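Local coordinates for phenazine biosynthesis protein, PhzF family (Bacillus anthracis, PDB 3EDN) that is assigned to the PhzF family of phenazine biosynthesis proteins and probably acts as an isomerase or related enzyme, though its own substrate is not established, at residues 2-13 and 288-299; 19-27 and 75-84. One frame throughout, in Å; residues are numbered along the deposited sequence.

Contact 1: residues 2-13 and 288-299; sequences KTINVFHYDAFT and TAVYVKEFEVLI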
loop_
_atom_site.group_PDB
_atom_site.type_symbol
_atom_site.label_atom_id
_atom_site.label_comp_id
_atom_site.label_asym_id
_atom_site.label_seq_id
_atom_site.Cartn_x
_atom_site.Cartn_y
_atom_site.Cartn_z
ATOM N N LYS A 2 -14.775 1.734 -8.112
ATOM C CA LYS A 2 -15.112 0.861 -7.001
ATOM C C LYS A 2 -15.837 1.675 -5.943
ATOM O O LYS A 2 -15.612 2.880 -5.822
ATOM C CB LYS A 2 -13.854 0.227 -6.414
ATOM C CG LYS A 2 -13.194 -0.784 -7.341
ATOM C CD LYS A 2 -12.101 -1.573 -6.633
ATOM C CE LYS A 2 -10.890 -0.701 -6.325
ATOM N NZ LYS A 2 -9.906 -1.440 -5.486
ATOM N N THR A 3 -16.705 1.016 -5.184
ATOM C CA THR A 3 -17.456 1.685 -4.126
ATOM C C THR A 3 -16.921 1.282 -2.765
ATOM O O THR A 3 -16.911 0.102 -2.418
ATOM C CB THR A 3 -18.956 1.367 -4.201
ATOM O OG1 THR A 3 -19.490 1.867 -5.433
ATOM C CG2 THR A 3 -19.694 2.024 -3.028
ATOM N N ILE A 4 -16.492 2.276 -1.989
ATOM C CA ILE A 4 -15.927 2.018 -0.666
ATOM C C ILE A 4 -16.835 2.620 0.394
ATOM O O ILE A 4 -17.168 3.800 0.321
ATOM C CB ILE A 4 -14.527 2.652 -0.516
ATOM C CG1 ILE A 4 -13.631 2.331 -1.717
ATOM C CG2 ILE A 4 -13.879 2.221 0.806
ATOM C CD1 ILE A 4 -13.525 0.867 -2.033
ATOM N N ASN A 5 -17.237 1.820 1.375
ATOM C CA ASN A 5 -18.028 2.348 2.481
ATOM C C ASN A 5 -17.105 2.925 3.549
ATOM O O ASN A 5 -16.203 2.240 4.045
ATOM C CB ASN A 5 -18.922 1.264 3.080
ATOM C CG ASN A 5 -20.040 0.837 2.140
ATOM O OD1 ASN A 5 -20.633 1.657 1.433
ATOM N ND2 ASN A 5 -20.351 -0.443 2.158
ATOM N N VAL A 6 -17.328 4.192 3.880
ATOM C CA VAL A 6 -16.515 4.891 4.872
ATOM C C VAL A 6 -17.414 5.290 6.027
ATOM O O VAL A 6 -18.512 5.779 5.829
ATOM C CB VAL A 6 -15.875 6.136 4.252
ATOM C CG1 VAL A 6 -14.953 6.849 5.250
ATOM C CG2 VAL A 6 -15.078 5.732 3.017
ATOM N N PHE A 7 -16.932 5.075 7.250
ATOM C CA PHE A 7 -17.662 5.511 8.430
ATOM C C PHE A 7 -17.051 6.777 9.003
ATOM O O PHE A 7 -15.845 7.028 8.888
ATOM C CB PHE A 7 -17.694 4.398 9.483
ATOM C CG PHE A 7 -18.574 3.252 9.100
ATOM C CD1 PHE A 7 -19.871 3.177 9.566
ATOM C CD2 PHE A 7 -18.100 2.256 8.258
ATOM C CE1 PHE A 7 -20.689 2.128 9.200
ATOM C CE2 PHE A 7 -18.915 1.218 7.883
ATOM C CZ PHE A 7 -20.207 1.151 8.367
ATOM N N HIS A 8 -17.918 7.595 9.569
ATOM C CA HIS A 8 -17.521 8.759 10.337
ATOM C C HIS A 8 -17.918 8.478 11.785
ATOM O O HIS A 8 -19.108 8.302 12.071
ATOM C CB HIS A 8 -18.281 9.963 9.792
ATOM C CG HIS A 8 -18.147 11.211 10.602
ATOM N ND1 HIS A 8 -18.819 12.366 10.266
ATOM C CD2 HIS A 8 -17.432 11.498 11.717
ATOM C CE1 HIS A 8 -18.536 13.311 11.146
ATOM N NE2 HIS A 8 -17.696 12.812 12.035
ATOM N N TYR A 9 -16.916 8.358 12.671
ATOM C CA TYR A 9 -17.141 8.319 14.123
ATOM C C TYR A 9 -16.498 9.562 14.683
ATOM O O TYR A 9 -15.471 10.009 14.162
ATOM C CB TYR A 9 -16.478 7.078 14.763
ATOM C CG TYR A 9 -17.354 5.856 14.707
ATOM C CD1 TYR A 9 -17.680 5.274 13.486
ATOM C CD2 TYR A 9 -17.877 5.287 15.869
ATOM C CE1 TYR A 9 -18.501 4.164 13.422
ATOM C CE2 TYR A 9 -18.699 4.171 15.819
ATOM C CZ TYR A 9 -18.997 3.608 14.580
ATOM O OH TYR A 9 -19.826 2.510 14.510
ATOM N N ASP A 10 -17.102 10.132 15.725
ATOM C CA ASP A 10 -16.453 11.245 16.432
ATOM C C ASP A 10 -15.762 10.687 17.659
ATOM O O ASP A 10 -16.391 9.992 18.456
ATOM C CB ASP A 10 -17.457 12.319 16.859
ATOM C CG ASP A 10 -17.653 13.396 15.803
ATOM O OD1 ASP A 10 -17.029 13.331 14.724
ATOM O OD2 ASP A 10 -18.446 14.314 16.099
ATOM N N ALA A 11 -14.463 10.952 17.782
ATOM C CA ALA A 11 -13.687 10.505 18.949
ATOM C C ALA A 11 -13.800 11.482 20.123
ATOM O O ALA A 11 -13.988 12.700 19.931
ATOM C CB ALA A 11 -12.229 10.331 18.575
ATOM N N PHE A 12 -13.652 10.940 21.336
ATOM C CA PHE A 12 -13.644 11.715 22.591
ATOM C C PHE A 12 -14.974 12.412 22.874
ATOM O O PHE A 12 -15.018 13.518 23.437
ATOM C CB PHE A 12 -12.494 12.731 22.622
ATOM C CG PHE A 12 -11.131 12.129 22.420
ATOM C CD1 PHE A 12 -10.661 11.135 23.272
ATOM C CD2 PHE A 12 -10.287 12.597 21.423
ATOM C CE1 PHE A 12 -9.382 10.581 23.096
ATOM C CE2 PHE A 12 -9.035 12.051 21.246
ATOM C CZ PHE A 12 -8.575 11.063 22.089
ATOM N N THR A 13 -16.065 11.769 22.480
ATOM C CA THR A 13 -17.393 12.254 22.816
ATOM C C THR A 13 -18.390 11.102 22.787
ATOM O O THR A 13 -18.118 10.040 22.208
ATOM C CB THR A 13 -17.858 13.362 21.837
ATOM O OG1 THR A 13 -19.013 14.023 22.354
ATOM C CG2 THR A 13 -18.204 12.766 20.478
ATOM N N THR A 288 -14.065 7.682 24.791
ATOM C CA THR A 288 -15.106 6.953 24.106
ATOM C C THR A 288 -15.275 7.585 22.726
ATOM O O THR A 288 -14.523 8.491 22.350
ATOM C CB THR A 288 -16.437 6.905 24.909
ATOM O OG1 THR A 288 -17.304 5.908 24.335
ATOM C CG2 THR A 288 -17.130 8.258 24.917
ATOM N N ALA A 289 -16.235 7.084 21.957
ATOM C CA ALA A 289 -16.507 7.621 20.617
ATOM C C ALA A 289 -17.950 7.322 20.271
ATOM O O ALA A 289 -18.663 6.642 21.016
ATOM C CB ALA A 289 -15.568 7.003 19.577
ATOM N N VAL A 290 -18.388 7.821 19.121
ATOM C CA VAL A 290 -19.785 7.658 18.728
ATOM C C VAL A 290 -19.916 7.650 17.206
ATOM O O VAL A 290 -19.251 8.416 16.518
ATOM C CB VAL A 290 -20.687 8.758 19.358
ATOM C CG1 VAL A 290 -20.362 10.127 18.788
ATOM C CG2 VAL A 290 -22.149 8.450 19.164
ATOM N N TYR A 291 -20.771 6.760 16.701
ATOM C CA TYR A 291 -21.132 6.727 15.281
ATOM C C TYR A 291 -21.761 8.050 14.872
ATOM O O TYR A 291 -22.631 8.572 15.582
ATOM C CB TYR A 291 -22.163 5.613 15.072
ATOM C CG TYR A 291 -22.817 5.612 13.703
ATOM C CD1 TYR A 291 -22.233 4.923 12.635
ATOM C CD2 TYR A 291 -23.999 6.305 13.468
ATOM C CE1 TYR A 291 -22.823 4.916 11.376
ATOM C CE2 TYR A 291 -24.591 6.317 12.209
ATOM C CZ TYR A 291 -24.003 5.594 11.178
ATOM O OH TYR A 291 -24.589 5.593 9.911
ATOM N N VAL A 292 -21.332 8.568 13.721
ATOM C CA VAL A 292 -21.959 9.750 13.152
ATOM C C VAL A 292 -22.710 9.406 11.855
ATOM O O VAL A 292 -23.935 9.621 11.753
ATOM C CB VAL A 292 -20.969 10.908 12.936
ATOM C CG1 VAL A 292 -21.700 12.098 12.350
ATOM C CG2 VAL A 292 -20.310 11.276 14.272
ATOM N N LYS A 293 -21.984 8.882 10.868
ATOM C CA LYS A 293 -22.614 8.492 9.608
ATOM C C LYS A 293 -21.774 7.508 8.823
ATOM O O LYS A 293 -20.618 7.241 9.167
ATOM C CB LYS A 293 -22.886 9.725 8.723
ATOM C CG LYS A 293 -21.653 10.525 8.297
ATOM C CD LYS A 293 -22.076 11.702 7.445
ATOM C CE LYS A 293 -20.888 12.539 7.018
ATOM N NZ LYS A 293 -20.473 13.458 8.132
ATOM N N GLU A 294 -22.377 6.971 7.754
ATOM C CA GLU A 294 -21.677 6.111 6.819
ATOM C C GLU A 294 -22.006 6.595 5.422
ATOM O O GLU A 294 -23.122 7.049 5.172
ATOM C CB GLU A 294 -22.151 4.663 6.979
ATOM C CG GLU A 294 -21.455 3.711 6.034
ATOM C CD GLU A 294 -22.140 2.369 5.911
ATOM O OE1 GLU A 294 -23.115 2.092 6.656
ATOM O OE2 GLU A 294 -21.678 1.570 5.065
ATOM N N PHE A 295 -21.036 6.538 4.526
ATOM C CA PHE A 295 -21.241 7.031 3.154
ATOM C C PHE A 295 -20.303 6.339 2.185
ATOM O O PHE A 295 -19.350 5.658 2.583
ATOM C CB PHE A 295 -21.050 8.539 3.088
ATOM C CG PHE A 295 -19.744 8.994 3.660
ATOM C CD1 PHE A 295 -18.619 9.070 2.853
ATOM C CD2 PHE A 295 -19.628 9.314 5.005
ATOM C CE1 PHE A 295 -17.401 9.484 3.355
ATOM C CE2 PHE A 295 -18.405 9.728 5.522
ATOM C CZ PHE A 295 -17.291 9.809 4.696
ATOM N N GLU A 296 -20.575 6.513 0.892
ATOM C CA GLU A 296 -19.812 5.828 -0.140
ATOM C C GLU A 296 -18.842 6.784 -0.788
ATOM O O GLU A 296 -19.180 7.944 -1.032
ATOM C CB GLU A 296 -20.742 5.330 -1.242
ATOM C CG GLU A 296 -21.747 4.280 -0.821
ATOM C CD GLU A 296 -22.617 3.852 -1.988
ATOM O OE1 GLU A 296 -22.563 4.522 -3.039
ATOM O OE2 GLU A 296 -23.342 2.852 -1.854
ATOM N N VAL A 297 -17.637 6.286 -1.057
ATOM C CA VAL A 297 -16.640 7.010 -1.830
ATOM C C VAL A 297 -16.291 6.162 -3.047
ATOM O O VAL A 297 -16.122 4.956 -2.927
ATOM C CB VAL A 297 -15.374 7.261 -0.983
ATOM C CG1 VAL A 297 -14.310 7.974 -1.790
ATOM C CG2 VAL A 297 -15.731 8.077 0.270
ATOM N N LEU A 298 -16.185 6.794 -4.218
ATOM C CA LEU A 298 -15.828 6.062 -5.429
ATOM C C LEU A 298 -14.370 6.299 -5.785
ATOM O O LEU A 298 -13.901 7.437 -5.778
ATOM C CB LEU A 298 -16.727 6.495 -6.585
ATOM C CG LEU A 298 -18.222 6.413 -6.263
ATOM C CD1 LEU A 298 -19.053 7.221 -7.267
ATOM C CD2 LEU A 298 -18.696 4.968 -6.197
ATOM N N ILE A 299 -13.651 5.221 -6.088
ATOM C CA ILE A 299 -12.249 5.332 -6.477
ATOM C C ILE A 299 -11.870 4.379 -7.603
ATOM O O ILE A 299 -12.684 3.577 -8.065
ATOM C CB ILE A 299 -11.308 5.053 -5.303
ATOM C CG1 ILE A 299 -11.561 3.640 -4.762
ATOM C CG2 ILE A 299 -11.456 6.143 -4.232
ATOM C CD1 ILE A 299 -10.414 3.054 -4.012
ATOM O OXT ILE A 299 -10.711 4.394 -8.033
HETATM O O HOH W 1 -22.153 2.938 -5.972
HETATM O O HOH W 2 -22.468 3.578 2.586
#

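Contact 2: residues 19-27 and 75-84; sequences GNPAGIVLD and HGTVGTIYAL. With SO4 (sulfate ion), chain C.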
loop_
_atom_site.group_PDB
_atom_site.type_symbol
_atom_site.label_atom_id
_atom_site.label_comp_id
_atom_site.label_asym_id
_atom_site.label_seq_id
_atom_site.Cartn_x
_atom_site.Cartn_y
_atom_site.Cartn_z
ATOM N N GLY A 19 -17.444 15.731 18.719
ATOM C CA GLY A 19 -16.065 15.320 18.936
ATOM C C GLY A 19 -15.120 15.569 17.768
ATOM O O GLY A 19 -15.354 16.444 16.915
ATOM N N ASN A 20 -14.040 14.789 17.750
ATOM C CA ASN A 20 -12.995 14.908 16.750
ATOM C C ASN A 20 -13.217 13.858 15.672
ATOM O O ASN A 20 -13.080 12.674 15.927
ATOM C CB ASN A 20 -11.644 14.718 17.430
ATOM C CG ASN A 20 -10.470 15.087 16.527
ATOM O OD1 ASN A 20 -10.635 15.277 15.312
ATOM N ND2 ASN A 20 -9.297 15.226 17.114
ATOM N N PRO A 21 -13.599 14.296 14.468
ATOM C CA PRO A 21 -13.955 13.322 13.413
ATOM C C PRO A 21 -12.859 12.351 13.060
ATOM O O PRO A 21 -11.666 12.710 12.948
ATOM C CB PRO A 21 -14.213 14.213 12.194
ATOM C CG PRO A 21 -14.708 15.502 12.810
ATOM C CD PRO A 21 -13.754 15.680 13.988
ATOM N N ALA A 22 -13.283 11.108 12.864
ATOM C CA ALA A 22 -12.384 10.037 12.525
ATOM C C ALA A 22 -13.054 9.283 11.369
ATOM O O ALA A 22 -14.094 8.659 11.561
ATOM C CB ALA A 22 -12.203 9.116 13.748
ATOM N N GLY A 23 -12.458 9.335 10.172
ATOM C CA GLY A 23 -12.918 8.495 9.062
ATOM C C GLY A 23 -12.388 7.086 9.262
ATOM O O GLY A 23 -11.306 6.892 9.786
ATOM N N ILE A 24 -13.166 6.094 8.852
ATOM C CA ILE A 24 -12.763 4.709 9.054
ATOM C C ILE A 24 -13.194 3.824 7.895
ATOM O O ILE A 24 -14.351 3.839 7.477
ATOM C CB ILE A 24 -13.409 4.118 10.340
ATOM C CG1 ILE A 24 -13.231 5.031 11.558
ATOM C CG2 ILE A 24 -12.865 2.722 10.636
ATOM C CD1 ILE A 24 -14.199 4.695 12.680
ATOM N N VAL A 25 -12.237 3.083 7.372
ATOM C CA VAL A 25 -12.529 1.934 6.508
ATOM C C VAL A 25 -12.254 0.690 7.364
ATOM O O VAL A 25 -11.117 0.403 7.727
ATOM C CB VAL A 25 -11.675 1.960 5.240
ATOM C CG1 VAL A 25 -11.852 0.660 4.405
ATOM C CG2 VAL A 25 -12.022 3.203 4.424
ATOM N N LEU A 26 -13.326 -0.029 7.687
ATOM C CA LEU A 26 -13.280 -1.118 8.665
ATOM C C LEU A 26 -12.528 -2.363 8.198
ATOM O O LEU A 26 -12.061 -3.125 9.033
ATOM C CB LEU A 26 -14.702 -1.522 9.069
ATOM C CG LEU A 26 -15.545 -0.479 9.825
ATOM C CD1 LEU A 26 -16.999 -0.939 9.875
ATOM C CD2 LEU A 26 -14.991 -0.294 11.215
ATOM N N ASP A 27 -12.464 -2.595 6.885
ATOM C CA ASP A 27 -11.607 -3.662 6.347
ATOM C C ASP A 27 -10.982 -3.159 5.056
ATOM O O ASP A 27 -11.636 -3.082 4.018
ATOM C CB ASP A 27 -12.375 -4.971 6.139
ATOM C CG ASP A 27 -11.511 -6.071 5.522
ATOM O OD1 ASP A 27 -10.357 -5.808 5.132
ATOM O OD2 ASP A 27 -11.992 -7.229 5.455
ATOM N N HIS A 75 -6.606 9.999 18.094
ATOM C CA HIS A 75 -8.063 10.062 18.007
ATOM C C HIS A 75 -8.617 9.077 16.970
ATOM O O HIS A 75 -9.707 8.526 17.149
ATOM C CB HIS A 75 -8.603 11.496 17.826
ATOM C CG HIS A 75 -8.568 12.006 16.418
ATOM N ND1 HIS A 75 -7.446 12.580 15.864
ATOM C CD2 HIS A 75 -9.539 12.078 15.472
ATOM C CE1 HIS A 75 -7.720 12.966 14.629
ATOM N NE2 HIS A 75 -8.980 12.663 14.366
ATOM N N GLY A 76 -7.849 8.835 15.910
ATOM C CA GLY A 76 -8.258 7.857 14.890
ATOM C C GLY A 76 -8.241 6.454 15.466
ATOM O O GLY A 76 -9.108 5.636 15.179
ATOM N N THR A 77 -7.267 6.173 16.314
ATOM C CA THR A 77 -7.224 4.888 16.995
ATOM C C THR A 77 -8.404 4.723 17.949
ATOM O O THR A 77 -9.077 3.692 17.954
ATOM C CB THR A 77 -5.876 4.722 17.734
ATOM O OG1 THR A 77 -4.812 4.785 16.765
ATOM C CG2 THR A 77 -5.810 3.397 18.472
ATOM N N VAL A 78 -8.669 5.738 18.756
ATOM C CA VAL A 78 -9.840 5.698 19.622
ATOM C C VAL A 78 -11.135 5.464 18.831
ATOM O O VAL A 78 -11.896 4.554 19.152
ATOM C CB VAL A 78 -9.953 6.976 20.477
ATOM C CG1 VAL A 78 -11.361 7.110 21.112
ATOM C CG2 VAL A 78 -8.853 7.000 21.542
ATOM N N GLY A 79 -11.380 6.275 17.802
ATOM C CA GLY A 79 -12.606 6.107 17.034
ATOM C C GLY A 79 -12.687 4.747 16.359
ATOM O O GLY A 79 -13.743 4.094 16.346
ATOM N N THR A 80 -11.565 4.300 15.814
ATOM C CA THR A 80 -11.561 3.053 15.026
ATOM C C THR A 80 -11.746 1.822 15.905
ATOM O O THR A 80 -12.573 0.953 15.610
ATOM C CB THR A 80 -10.296 2.925 14.167
ATOM O OG1 THR A 80 -10.224 4.034 13.260
ATOM C CG2 THR A 80 -10.293 1.631 13.356
ATOM N N ILE A 81 -11.002 1.743 17.006
ATOM C CA ILE A 81 -11.178 0.599 17.887
ATOM C C ILE A 81 -12.567 0.630 18.526
ATOM O O ILE A 81 -13.200 -0.406 18.675
ATOM C CB ILE A 81 -10.078 0.491 18.945
ATOM C CG1 ILE A 81 -8.703 0.451 18.282
ATOM C CG2 ILE A 81 -10.296 -0.754 19.824
ATOM C CD1 ILE A 81 -8.574 -0.589 17.185
ATOM N N TYR A 82 -13.049 1.806 18.918
ATOM C CA TYR A 82 -14.415 1.888 19.425
ATOM C C TYR A 82 -15.415 1.314 18.395
ATOM O O TYR A 82 -16.311 0.526 18.736
ATOM C CB TYR A 82 -14.780 3.346 19.731
ATOM C CG TYR A 82 -16.193 3.475 20.237
ATOM C CD1 TYR A 82 -16.483 3.433 21.600
ATOM C CD2 TYR A 82 -17.252 3.593 19.343
ATOM C CE1 TYR A 82 -17.787 3.524 22.061
ATOM C CE2 TYR A 82 -18.565 3.703 19.799
ATOM C CZ TYR A 82 -18.821 3.657 21.151
ATOM O OH TYR A 82 -20.131 3.747 21.563
ATOM N N ALA A 83 -15.294 1.738 17.141
ATOM C CA ALA A 83 -16.212 1.256 16.113
ATOM C C ALA A 83 -16.106 -0.256 15.921
ATOM O O ALA A 83 -17.122 -0.960 15.864
ATOM C CB ALA A 83 -15.947 1.983 14.813
ATOM N N LEU A 84 -14.883 -0.765 15.838
ATOM C CA LEU A 84 -14.722 -2.221 15.693
ATOM C C LEU A 84 -15.357 -2.965 16.856
ATOM O O LEU A 84 -16.066 -3.954 16.669
ATOM C CB LEU A 84 -13.247 -2.610 15.580
ATOM C CG LEU A 84 -12.486 -2.162 14.337
ATOM C CD1 LEU A 84 -10.994 -2.331 14.498
ATOM C CD2 LEU A 84 -12.949 -2.984 13.126
HETATM S S SO4 C . -5.235 13.502 18.500
HETATM O O1 SO4 C . -5.250 12.439 17.499
HETATM O O2 SO4 C . -6.518 13.739 19.141
HETATM O O3 SO4 C . -4.194 13.240 19.446
HETATM O O4 SO4 C . -4.825 14.720 17.789
#

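Contact 1: residues 2-13 and 288-299
H8 meets V292 and K293 on two sides of its imidazole. V292 CB sits over the centre of one ring face, 3.6 Å from the centroid. K293 NZ donates to H8 ND1 at 2.9 Å and lies in the ring plane. The bend at the end of the lysine chain (chi4 -80°) turns the amine to that edge. At the other ring nitrogen, H8 NE2 donates to D10 OD1 at 2.8 Å, from above the carboxylate plane. Both ring nitrogens are thus held, which fixes the rotation of the imidazole. With NE2 donating and ND1 accepting, the ring is probably neutral. D10 is held in turn by G19 N on its other oxygen.

On the other face of the strands, Y291 CA covers the Y9 ring at 3.6 Å from its centroid. The Y291 ring turns its edge to the same ring in an offset edge-to-face pair, planes at 85°. The hydroxyl of Y9 is bonded to R87. E294 lays its CG over F7.

Backbone bonds run from K2 and I299 to F12 and T288. V292 N and K293 N both donate to H8 O, at 2.8 and 3.2 Å. This is a classic beta bulge in an antiparallel pair. The strand pair brings the two ends of the chain together within one half of the diaminopimelate epimerase-like fold.

Contact 2: residues 19-27 and 75-84
N20 lays its side-chain amide flat over one face of the H75 imidazole. The two planes are 12° apart, and N20 ND2 stands 3.3 Å above the ring, over its centre. The amide reaches there because CG is anti to the backbone N (chi1 -169°). N20 ND2 is bonded to V228 O, which helps hold the stack. At the ring edge H75 NE2 makes a weak bond to P21 O, 3.0 Å long and bent to 131°. Next along the helix the packing is close. A22 CB lies 4.3 Å from G76 CA and also meets G79, where the helix offers no side chain. I24 CD1 then rests on A83 CB at 3.9 Å, and I24 CG1 touches T80 OG1. That hydroxyl donates to G76 O.

The far end is looser. L26 is partly exposed and meets the helix mainly through CD2 against L84 CD2, at 3.9 Å.

At the polar end lies a sulfate, probably from the crystallisation liquor. Its O1 takes two bonds, from H75 N and from H75 ND1 at 2.7 Å. These two donors converge near the start of helix 74-86, which probably adds to the pull, so this end of the contact is suited to an anion.

Overall arrangement
Contacts 1 and 2 have centres 8 Å apart and share one sheet. Strand 3-11 pairs with 288-299 along one edge and with 20-25 along the other. The joints to 20-25 include Y9 O to A22 N and F7 O to I24 N, each 2.8 Å and probably hydrogen bonds. The helix of contact 2 also touches contact 1, through A83 on Y9 and Y82 on T288 and A289. Along the chain contact 2 is nested inside the loop that contact 1 closes. F12 ties contact 1 to H75 and so to the sulfate site. G230 N and T231 N also bond the sulfate, which may mark a pocket for an anionic group.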